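Local coordinates for putative sugar ABC transport system, substrate-binding protein (Bordetella parapertussis, PDB 5IX8) that probably binds a carbohydrate in the periplasm as the solute-binding component of an ABC transport system, at residues A[15-23]-A[70-81]; A[57-68]-A[80-91]. All coordinates share one frame; numbering follows the deposited sequence.

Interaction 1: A[15-23]-A[70-81]; sequences PLKLGVTVV and FKTLGVDYAVLS
Two neighbouring strands of a parallel beta-sheet, 17-22 and 77-80, meet here and bond in register, with Leu18 beside Tyr77, Gly19 beside Ala78, Val20 beside Val79 and Thr21 beside Leu80. In the regular part of the pairing, Gly19 and Thr21 supply the bonding groups of strand 17-22. Gly19 N donates to Tyr77 O and Gly19 O accepts Val79 N at 2.7 Å; Thr21 then takes Val79 O with its N and Ser81 N with its O. At the entry end the pattern is different: Lys17 N bonds to Asp76 OD2 at 2.9 Å through the anti lone pair of the carboxylate, and Lys17 O receives Asp76 N at 2.8 Å plus a weak bond from Tyr77 N. The side chain of Asp76 thus stands in for a strand carbonyl just before strand 77-80 begins. Strands 17-22 and 77-80 lie inside the six-stranded parallel sheet of one lobe of the periplasmic binding protein fold, with 47-53 flanking the first and 101-105 the second; helix 60-73 leads into strand 77-80, closing with a Schellman motif at Gly74. That helix brings Phe70 against the sheet, and its ring lies flat over Gly19, whose CA sits 3.8 Å from the ring centroid, 14° off the normal, in a CH-pi contact. On the other face Leu18 CD2 packs 3.6 Å from Tyr77 CB, while Val20 CG2 rests alongside Val79 CB, the two side chains running in the same direction. Leu16 reaches the Tyr77 ring because its CG is anti to the backbone N (chi1 -161°), which sets CD2 3.8 Å from Tyr77 CD1; Tyr77 OH bonds to Glu268. The bent Lys17 chain ends in a weak bond from NZ to Leu73 O at 3.3 Å.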
loop_
_atom_site.group_PDB
_atom_site.type_symbol
_atom_site.label_atom_id
_atom_site.label_comp_id
_atom_site.label_asym_id
_atom_site.label_seq_id
_atom_site.Cartn_x
_atom_site.Cartn_y
_atom_site.Cartn_z
ATOM N N PRO A 15 9.019 -24.019 -15.541
ATOM C CA PRO A 15 7.663 -23.441 -15.581
ATOM C C PRO A 15 7.278 -22.880 -14.222
ATOM O O PRO A 15 7.505 -23.506 -13.181
ATOM C CB PRO A 15 6.769 -24.623 -15.969
ATOM C CG PRO A 15 7.699 -25.561 -16.713
ATOM C CD PRO A 15 9.084 -25.370 -16.124
ATOM N N LEU A 16 6.708 -21.683 -14.234
ATOM C CA LEU A 16 6.389 -20.974 -13.006
ATOM C C LEU A 16 5.044 -20.289 -13.183
ATOM O O LEU A 16 4.905 -19.402 -14.032
ATOM C CB LEU A 16 7.489 -19.964 -12.667
ATOM C CG LEU A 16 7.550 -19.457 -11.210
ATOM C CD1 LEU A 16 8.834 -18.686 -10.986
ATOM C CD2 LEU A 16 6.298 -18.608 -10.783
ATOM N N LYS A 17 4.060 -20.699 -12.392
ATOM C CA LYS A 17 2.703 -20.154 -12.463
ATOM C C LYS A 17 2.360 -19.419 -11.179
ATOM O O LYS A 17 2.606 -19.929 -10.074
ATOM C CB LYS A 17 1.669 -21.273 -12.695
ATOM C CG LYS A 17 1.860 -22.018 -14.011
ATOM C CD LYS A 17 1.105 -23.385 -14.007
ATOM C CE LYS A 17 -0.380 -23.245 -14.015
ATOM N NZ LYS A 17 -1.093 -24.392 -14.719
ATOM N N LEU A 18 1.797 -18.228 -11.321
ATOM C CA LEU A 18 1.353 -17.427 -10.186
ATOM C C LEU A 18 -0.162 -17.289 -10.186
ATOM O O LEU A 18 -0.774 -17.089 -11.244
ATOM C CB LEU A 18 1.946 -16.006 -10.219
ATOM C CG LEU A 18 3.462 -15.857 -10.296
ATOM C CD1 LEU A 18 3.858 -14.372 -10.538
ATOM C CD2 LEU A 18 4.043 -16.343 -9.029
ATOM N N GLY A 19 -0.756 -17.318 -9.001
ATOM C CA GLY A 19 -2.120 -16.826 -8.804
ATOM C C GLY A 19 -2.040 -15.639 -7.866
ATOM O O GLY A 19 -1.313 -15.689 -6.882
ATOM N N VAL A 20 -2.802 -14.582 -8.172
ATOM C CA VAL A 20 -2.742 -13.310 -7.445
ATOM C C VAL A 20 -4.127 -12.981 -6.912
ATOM O O VAL A 20 -5.096 -12.964 -7.679
ATOM C CB VAL A 20 -2.268 -12.159 -8.356
ATOM C CG1 VAL A 20 -2.229 -10.814 -7.579
ATOM C CG2 VAL A 20 -0.933 -12.487 -9.021
ATOM N N THR A 21 -4.226 -12.685 -5.612
ATOM C CA THR A 21 -5.450 -12.077 -5.094
ATOM C C THR A 21 -5.122 -10.835 -4.267
ATOM O O THR A 21 -4.287 -10.878 -3.361
ATOM C CB THR A 21 -6.286 -13.079 -4.280
ATOM O OG1 THR A 21 -7.404 -12.396 -3.727
ATOM C CG2 THR A 21 -5.483 -13.752 -3.164
ATOM N N VAL A 22 -5.795 -9.727 -4.574
ATOM C CA VAL A 22 -5.603 -8.478 -3.855
ATOM C C VAL A 22 -6.960 -8.003 -3.369
ATOM O O VAL A 22 -7.988 -8.593 -3.696
ATOM C CB VAL A 22 -4.930 -7.403 -4.724
ATOM C CG1 VAL A 22 -3.470 -7.793 -5.052
ATOM C CG2 VAL A 22 -5.772 -7.116 -6.003
ATOM N N VAL A 23 -6.964 -6.914 -2.586
ATOM C CA VAL A 23 -8.211 -6.483 -1.954
ATOM C C VAL A 23 -9.185 -5.951 -2.998
ATOM O O VAL A 23 -10.366 -6.337 -3.032
ATOM C CB VAL A 23 -7.950 -5.422 -0.862
ATOM C CG1 VAL A 23 -9.296 -5.017 -0.211
ATOM C CG2 VAL A 23 -6.974 -5.962 0.187
ATOM N N PHE A 70 -6.592 -21.682 -6.363
ATOM C CA PHE A 70 -5.238 -21.736 -6.913
ATOM C C PHE A 70 -4.633 -23.129 -6.757
ATOM O O PHE A 70 -3.808 -23.545 -7.580
ATOM C CB PHE A 70 -4.334 -20.706 -6.231
ATOM C CG PHE A 70 -4.732 -19.255 -6.457
ATOM C CD1 PHE A 70 -5.671 -18.883 -7.418
ATOM C CD2 PHE A 70 -4.128 -18.254 -5.702
ATOM C CE1 PHE A 70 -6.005 -17.541 -7.604
ATOM C CE2 PHE A 70 -4.442 -16.923 -5.896
ATOM C CZ PHE A 70 -5.402 -16.563 -6.833
ATOM N N LYS A 71 -5.027 -23.856 -5.712
ATOM C CA LYS A 71 -4.553 -25.221 -5.513
ATOM C C LYS A 71 -4.927 -26.102 -6.691
ATOM O O LYS A 71 -4.108 -26.878 -7.195
ATOM C CB LYS A 71 -5.148 -25.791 -4.223
ATOM C CG LYS A 71 -4.149 -26.314 -3.228
ATOM C CD LYS A 71 -4.789 -27.289 -2.219
ATOM C CE LYS A 71 -5.651 -26.602 -1.192
ATOM N NZ LYS A 71 -6.110 -27.560 -0.111
ATOM N N THR A 72 -6.181 -26.003 -7.129
ATOM C CA THR A 72 -6.654 -26.788 -8.249
ATOM C C THR A 72 -6.035 -26.340 -9.558
ATOM O O THR A 72 -5.902 -27.147 -10.479
ATOM C CB THR A 72 -8.170 -26.685 -8.311
ATOM O OG1 THR A 72 -8.687 -26.734 -6.974
ATOM C CG2 THR A 72 -8.737 -27.809 -9.136
ATOM N N LEU A 73 -5.658 -25.064 -9.674
ATOM C CA LEU A 73 -5.073 -24.583 -10.916
ATOM C C LEU A 73 -3.591 -24.892 -11.016
ATOM O O LEU A 73 -2.981 -24.589 -12.040
ATOM C CB LEU A 73 -5.286 -23.078 -11.062
ATOM C CG LEU A 73 -6.744 -22.664 -11.193
ATOM C CD1 LEU A 73 -6.895 -21.178 -10.980
ATOM C CD2 LEU A 73 -7.323 -23.086 -12.544
ATOM N N GLY A 74 -2.999 -25.474 -9.983
ATOM C CA GLY A 74 -1.599 -25.853 -10.059
ATOM C C GLY A 74 -0.638 -24.686 -10.054
ATOM O O GLY A 74 0.448 -24.771 -10.643
ATOM N N VAL A 75 -0.996 -23.597 -9.402
ATOM C CA VAL A 75 -0.028 -22.519 -9.282
ATOM C C VAL A 75 1.150 -22.967 -8.415
ATOM O O VAL A 75 1.055 -23.889 -7.604
ATOM C CB VAL A 75 -0.680 -21.244 -8.728
ATOM C CG1 VAL A 75 -1.943 -20.889 -9.503
ATOM C CG2 VAL A 75 -0.955 -21.360 -7.268
ATOM N N ASP A 76 2.287 -22.318 -8.620
ATOM C CA ASP A 76 3.470 -22.551 -7.798
ATOM C C ASP A 76 3.571 -21.584 -6.634
ATOM O O ASP A 76 4.041 -21.968 -5.549
ATOM C CB ASP A 76 4.726 -22.455 -8.672
ATOM C CG ASP A 76 4.704 -23.488 -9.802
ATOM O OD1 ASP A 76 4.843 -24.677 -9.484
ATOM O OD2 ASP A 76 4.529 -23.140 -10.983
ATOM N N TYR A 77 3.084 -20.362 -6.822
ATOM C CA TYR A 77 3.033 -19.343 -5.786
ATOM C C TYR A 77 1.681 -18.671 -5.827
ATOM O O TYR A 77 1.157 -18.367 -6.904
ATOM C CB TYR A 77 4.100 -18.256 -5.948
ATOM C CG TYR A 77 5.483 -18.821 -5.883
ATOM C CD1 TYR A 77 6.083 -19.339 -7.013
ATOM C CD2 TYR A 77 6.199 -18.846 -4.686
ATOM C CE1 TYR A 77 7.341 -19.895 -6.951
ATOM C CE2 TYR A 77 7.474 -19.389 -4.628
ATOM C CZ TYR A 77 8.034 -19.913 -5.764
ATOM O OH TYR A 77 9.282 -20.486 -5.717
ATOM N N ALA A 78 1.142 -18.414 -4.649
ATOM C CA ALA A 78 0.019 -17.504 -4.483
ATOM C C ALA A 78 0.573 -16.169 -4.042
ATOM O O ALA A 78 1.463 -16.132 -3.200
ATOM C CB ALA A 78 -0.937 -18.048 -3.414
ATOM N N VAL A 79 0.071 -15.076 -4.611
ATOM C CA VAL A 79 0.476 -13.727 -4.223
ATOM C C VAL A 79 -0.729 -13.068 -3.567
ATOM O O VAL A 79 -1.807 -13.038 -4.158
ATOM C CB VAL A 79 0.946 -12.917 -5.445
ATOM C CG1 VAL A 79 1.324 -11.478 -5.043
ATOM C CG2 VAL A 79 2.087 -13.638 -6.152
ATOM N N LEU A 80 -0.555 -12.559 -2.347
ATOM C CA LEU A 80 -1.668 -12.192 -1.485
ATOM C C LEU A 80 -1.494 -10.772 -0.959
ATOM O O LEU A 80 -0.485 -10.472 -0.314
ATOM C CB LEU A 80 -1.763 -13.170 -0.303
ATOM C CG LEU A 80 -2.737 -12.770 0.799
ATOM C CD1 LEU A 80 -4.175 -12.705 0.226
ATOM C CD2 LEU A 80 -2.590 -13.766 1.985
ATOM N N SER A 81 -2.480 -9.913 -1.227
ATOM C CA SER A 81 -2.712 -8.679 -0.468
ATOM C C SER A 81 -4.015 -8.880 0.281
ATOM O O SER A 81 -5.075 -8.907 -0.357
ATOM C CB SER A 81 -2.818 -7.459 -1.384
ATOM O OG SER A 81 -1.647 -7.260 -2.145
#

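Interaction 2: A[57-68]-A[80-91]; sequences YGNVQQQFAQLQ and LSPAAYSGYDPV. With EDO (1,2-ethanediol), chain E.
Gln63, on the first turns of helix 60-73, reaches across to the loop that leaves strand 77-80, at the C-terminal edge of the parallel sheet in this lobe of the periplasmic binding protein fold. Its amide is gripped at both ends: NE2 donates to Ser81 O at 3.0 Å, nearly straight at 173°, although it approaches from above that carbonyl plane, and OE1 accepts Ala83 N at 2.9 Å. NE2 also bonds to Thr21 OG1, so with Ser81 O and Ala83 N the orientation of the buried amide is set. Tyr88 OH lies 2.6 Å from the same OE1, with the amide and ring planes almost perpendicular. The tight apolar part lies next to it. Phe64 turns its edge to the face of Tyr88 in a T-shaped pair, planes at 79° and centroids 5.0 Å apart, while Pro82 CB sits over the opposite face, toward its rim. Leu67 CD1 comes in at the Tyr88 edge and touches Val91 CG1 at 3.8 Å; Val91 CG1 stands between the backbone N and carbonyl carbon (chi1 67°), which turns it to both Leu67 and Phe64.

Packing thins toward the solvent side, where Gly87 and Gly58 are exposed. Val60 CG2 still meets Ala84 CB at 3.6 Å, and Gln68 and Val91 run alongside in opposite directions, Gln68 NE2 near Val91 CG2 and bonded to Asp94. At the start of the segment Gly58 N donates to Ala83 O at 2.8 Å. Tyr57 puts a ring edge to that carbonyl, and an ethanediol, probably from the crystallisation liquor, accepts Tyr57 N through its O1 at 3.0 Å.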
loop_
_atom_site.group_PDB
_atom_site.type_symbol
_atom_site.label_atom_id
_atom_site.label_comp_id
_atom_site.label_asym_id
_atom_site.label_seq_id
_atom_site.Cartn_x
_atom_site.Cartn_y
_atom_site.Cartn_z
ATOM N N TYR A 57 -12.323 -4.434 1.774
ATOM C CA TYR A 57 -11.723 -4.844 3.045
ATOM C C TYR A 57 -12.755 -5.629 3.854
ATOM O O TYR A 57 -13.956 -5.327 3.825
ATOM C CB TYR A 57 -11.229 -3.639 3.839
ATOM C CG TYR A 57 -10.046 -3.010 3.164
ATOM C CD1 TYR A 57 -8.781 -3.596 3.252
ATOM C CD2 TYR A 57 -10.188 -1.842 2.422
ATOM C CE1 TYR A 57 -7.695 -3.016 2.625
ATOM C CE2 TYR A 57 -9.103 -1.262 1.781
ATOM C CZ TYR A 57 -7.869 -1.859 1.873
ATOM O OH TYR A 57 -6.792 -1.277 1.259
ATOM N N GLY A 58 -12.295 -6.679 4.527
ATOM C CA GLY A 58 -13.179 -7.560 5.272
ATOM C C GLY A 58 -13.711 -8.754 4.502
ATOM O O GLY A 58 -14.292 -9.650 5.130
ATOM N N ASN A 59 -13.530 -8.799 3.171
ATOM C CA ASN A 59 -14.002 -9.913 2.346
ATOM C C ASN A 59 -13.023 -11.084 2.403
ATOM O O ASN A 59 -12.443 -11.524 1.409
ATOM C CB ASN A 59 -14.222 -9.453 0.906
ATOM C CG ASN A 59 -15.541 -8.741 0.737
ATOM O OD1 ASN A 59 -16.242 -8.493 1.734
ATOM N ND2 ASN A 59 -15.907 -8.423 -0.506
ATOM N N VAL A 60 -12.861 -11.607 3.617
ATOM C CA VAL A 60 -11.842 -12.609 3.861
ATOM C C VAL A 60 -12.247 -13.966 3.278
ATOM O O VAL A 60 -11.424 -14.656 2.666
ATOM C CB VAL A 60 -11.571 -12.643 5.374
ATOM C CG1 VAL A 60 -10.693 -13.775 5.726
ATOM C CG2 VAL A 60 -10.903 -11.345 5.790
ATOM N N GLN A 61 -13.522 -14.359 3.426
ATOM C CA GLN A 61 -13.968 -15.647 2.886
ATOM C C GLN A 61 -13.809 -15.703 1.371
ATOM O O GLN A 61 -13.422 -16.743 0.814
ATOM C CB GLN A 61 -15.418 -15.905 3.295
ATOM C CG GLN A 61 -15.571 -16.235 4.795
ATOM C CD GLN A 61 -14.866 -17.544 5.178
ATOM O OE1 GLN A 61 -14.813 -18.493 4.382
ATOM N NE2 GLN A 61 -14.305 -17.589 6.383
ATOM N N GLN A 62 -14.085 -14.584 0.686
ATOM C CA GLN A 62 -13.875 -14.518 -0.756
ATOM C C GLN A 62 -12.436 -14.852 -1.113
ATOM O O GLN A 62 -12.178 -15.600 -2.065
ATOM C CB GLN A 62 -14.239 -13.124 -1.275
ATOM C CG GLN A 62 -15.739 -12.810 -1.260
ATOM C CD GLN A 62 -16.275 -12.275 0.087
ATOM O OE1 GLN A 62 -15.671 -12.438 1.151
ATOM N NE2 GLN A 62 -17.440 -11.632 0.023
ATOM N N GLN A 63 -11.480 -14.327 -0.342
ATOM C CA GLN A 63 -10.079 -14.596 -0.643
ATOM C C GLN A 63 -9.685 -16.011 -0.270
ATOM O O GLN A 63 -8.867 -16.617 -0.962
ATOM C CB GLN A 63 -9.167 -13.592 0.061
ATOM C CG GLN A 63 -9.056 -12.330 -0.681
ATOM C CD GLN A 63 -7.939 -11.458 -0.176
ATOM O OE1 GLN A 63 -7.758 -11.274 1.034
ATOM N NE2 GLN A 63 -7.196 -10.901 -1.098
ATOM N N PHE A 64 -10.221 -16.551 0.833
ATOM C CA PHE A 64 -9.912 -17.947 1.157
ATOM C C PHE A 64 -10.302 -18.850 -0.006
ATOM O O PHE A 64 -9.563 -19.779 -0.370
ATOM C CB PHE A 64 -10.675 -18.403 2.401
ATOM C CG PHE A 64 -10.249 -17.751 3.695
ATOM C CD1 PHE A 64 -9.133 -16.953 3.797
ATOM C CD2 PHE A 64 -11.042 -17.939 4.819
ATOM C CE1 PHE A 64 -8.764 -16.395 5.007
ATOM C CE2 PHE A 64 -10.710 -17.372 6.033
ATOM C CZ PHE A 64 -9.566 -16.604 6.141
ATOM N N ALA A 65 -11.480 -18.608 -0.582
ATOM C CA ALA A 65 -11.942 -19.439 -1.688
ATOM C C ALA A 65 -11.035 -19.276 -2.896
ATOM O O ALA A 65 -10.760 -20.252 -3.615
ATOM C CB ALA A 65 -13.389 -19.096 -2.038
ATOM N N GLN A 66 -10.560 -18.052 -3.131
ATOM C CA GLN A 66 -9.665 -17.816 -4.259
ATOM C C GLN A 66 -8.346 -18.546 -4.067
ATOM O O GLN A 66 -7.818 -19.140 -5.012
ATOM C CB GLN A 66 -9.432 -16.315 -4.447
ATOM C CG GLN A 66 -10.687 -15.623 -4.997
ATOM C CD GLN A 66 -10.706 -14.152 -4.728
ATOM O OE1 GLN A 66 -9.774 -13.611 -4.117
ATOM N NE2 GLN A 66 -11.778 -13.477 -5.177
ATOM N N LEU A 67 -7.788 -18.500 -2.859
ATOM C CA LEU A 67 -6.533 -19.198 -2.604
ATOM C C LEU A 67 -6.714 -20.705 -2.761
ATOM O O LEU A 67 -5.861 -21.386 -3.326
ATOM C CB LEU A 67 -6.035 -18.848 -1.202
ATOM C CG LEU A 67 -5.582 -17.381 -1.086
ATOM C CD1 LEU A 67 -5.504 -16.900 0.382
ATOM C CD2 LEU A 67 -4.231 -17.196 -1.770
ATOM N N GLN A 68 -7.853 -21.232 -2.304
ATOM C CA GLN A 68 -8.140 -22.645 -2.506
ATOM C C GLN A 68 -8.228 -23.004 -3.980
ATOM O O GLN A 68 -7.728 -24.059 -4.396
ATOM C CB GLN A 68 -9.427 -23.002 -1.775
ATOM C CG GLN A 68 -9.188 -23.062 -0.280
ATOM C CD GLN A 68 -8.324 -24.253 0.080
ATOM O OE1 GLN A 68 -8.462 -25.343 -0.518
ATOM N NE2 GLN A 68 -7.409 -24.060 1.045
ATOM N N LEU A 80 -0.555 -12.559 -2.347
ATOM C CA LEU A 80 -1.668 -12.192 -1.485
ATOM C C LEU A 80 -1.494 -10.772 -0.959
ATOM O O LEU A 80 -0.485 -10.472 -0.314
ATOM C CB LEU A 80 -1.763 -13.170 -0.303
ATOM C CG LEU A 80 -2.737 -12.770 0.799
ATOM C CD1 LEU A 80 -4.175 -12.705 0.226
ATOM C CD2 LEU A 80 -2.590 -13.766 1.985
ATOM N N SER A 81 -2.480 -9.913 -1.227
ATOM C CA SER A 81 -2.712 -8.679 -0.468
ATOM C C SER A 81 -4.015 -8.880 0.281
ATOM O O SER A 81 -5.075 -8.907 -0.357
ATOM C CB SER A 81 -2.818 -7.459 -1.384
ATOM O OG SER A 81 -1.647 -7.260 -2.145
ATOM N N PRO A 82 -4.003 -9.024 1.603
ATOM C CA PRO A 82 -5.188 -9.542 2.301
ATOM C C PRO A 82 -6.219 -8.473 2.640
ATOM O O PRO A 82 -5.904 -7.307 2.877
ATOM C CB PRO A 82 -4.587 -10.140 3.584
ATOM C CG PRO A 82 -3.437 -9.194 3.884
ATOM C CD PRO A 82 -2.853 -8.837 2.512
ATOM N N ALA A 83 -7.470 -8.906 2.694
ATOM C CA ALA A 83 -8.577 -8.022 3.054
ATOM C C ALA A 83 -8.700 -7.799 4.559
ATOM O O ALA A 83 -9.557 -7.021 4.996
ATOM C CB ALA A 83 -9.891 -8.575 2.512
ATOM N N ALA A 84 -7.900 -8.487 5.350
ATOM C CA ALA A 84 -7.802 -8.261 6.783
ATOM C C ALA A 84 -6.436 -8.761 7.203
ATOM O O ALA A 84 -5.848 -9.617 6.537
ATOM C CB ALA A 84 -8.876 -9.015 7.565
ATOM N N TYR A 85 -5.945 -8.246 8.334
ATOM C CA TYR A 85 -4.612 -8.644 8.787
ATOM C C TYR A 85 -4.601 -10.100 9.228
ATOM O O TYR A 85 -3.702 -10.865 8.854
ATOM C CB TYR A 85 -4.144 -7.748 9.925
ATOM C CG TYR A 85 -2.728 -8.026 10.428
ATOM C CD1 TYR A 85 -1.617 -7.991 9.553
ATOM C CD2 TYR A 85 -2.486 -8.257 11.782
ATOM C CE1 TYR A 85 -0.301 -8.185 10.021
ATOM C CE2 TYR A 85 -1.199 -8.436 12.249
ATOM C CZ TYR A 85 -0.101 -8.413 11.370
ATOM O OH TYR A 85 1.156 -8.602 11.880
ATOM N N SER A 86 -5.589 -10.495 10.025
ATOM C CA SER A 86 -5.601 -11.792 10.693
ATOM C C SER A 86 -6.566 -12.766 10.029
ATOM O O SER A 86 -7.536 -12.380 9.369
ATOM C CB SER A 86 -5.952 -11.635 12.181
ATOM O OG SER A 86 -4.944 -10.888 12.863
ATOM N N GLY A 87 -6.274 -14.047 10.220
ATOM C CA GLY A 87 -7.135 -15.133 9.798
ATOM C C GLY A 87 -6.649 -15.943 8.603
ATOM O O GLY A 87 -7.337 -16.893 8.210
ATOM N N TYR A 88 -5.516 -15.587 7.995
ATOM C CA TYR A 88 -5.023 -16.264 6.799
ATOM C C TYR A 88 -4.010 -17.356 7.102
ATOM O O TYR A 88 -3.615 -18.076 6.183
ATOM C CB TYR A 88 -4.383 -15.251 5.827
ATOM C CG TYR A 88 -5.430 -14.377 5.175
ATOM C CD1 TYR A 88 -6.015 -13.328 5.873
ATOM C CD2 TYR A 88 -5.838 -14.604 3.864
ATOM C CE1 TYR A 88 -6.955 -12.526 5.299
ATOM C CE2 TYR A 88 -6.809 -13.782 3.265
ATOM C CZ TYR A 88 -7.369 -12.764 4.003
ATOM O OH TYR A 88 -8.316 -11.957 3.451
ATOM N N ASP A 89 -3.562 -17.504 8.348
ATOM C CA ASP A 89 -2.538 -18.524 8.568
ATOM C C ASP A 89 -3.037 -19.921 8.193
ATOM O O ASP A 89 -2.272 -20.654 7.550
ATOM C CB ASP A 89 -2.015 -18.468 10.009
ATOM C CG ASP A 89 -0.753 -19.287 10.209
ATOM O OD1 ASP A 89 0.286 -18.928 9.639
ATOM O OD2 ASP A 89 -0.804 -20.291 10.955
ATOM N N PRO A 90 -4.272 -20.344 8.510
ATOM C CA PRO A 90 -4.682 -21.707 8.102
ATOM C C PRO A 90 -4.636 -21.932 6.607
ATOM O O PRO A 90 -4.210 -23.009 6.164
ATOM C CB PRO A 90 -6.113 -21.837 8.646
ATOM C CG PRO A 90 -6.136 -20.888 9.805
ATOM C CD PRO A 90 -5.285 -19.714 9.381
ATOM N N VAL A 91 -5.070 -20.960 5.806
ATOM C CA VAL A 91 -5.072 -21.193 4.367
ATOM C C VAL A 91 -3.661 -21.129 3.809
ATOM O O VAL A 91 -3.319 -21.877 2.889
ATOM C CB VAL A 91 -6.026 -20.229 3.630
ATOM C CG1 VAL A 91 -5.565 -18.786 3.679
ATOM C CG2 VAL A 91 -6.186 -20.677 2.194
HETATM C C1 EDO E . -12.855 -1.397 -0.356
HETATM O O1 EDO E . -13.303 -1.759 0.964
HETATM C C2 EDO E . -12.777 0.122 -0.481
HETATM O O2 EDO E . -11.686 0.592 0.312
#

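How the interactions relate
Interaction 1 is mostly buried sheet: mainly backbone bonds between strands, with one carboxylate joining in at the start and apolar side chains on either face. Interaction 2 is only partly buried and relies on side chains, a glutamine amide and an aromatic pair, to fasten a loop to a helix. Both use helix 60-73, its C-terminal end in interaction 1 and its first turns in interaction 2, and they share Leu80 and Ser81, where strand 77-80 passes into the loop toward helix 89-97. Thr21 OG1 joins them directly, probably hydrogen-bonding Gln66 OE1 at 2.7 Å beside the Gln63 bond, which ties the helix to the strand beneath.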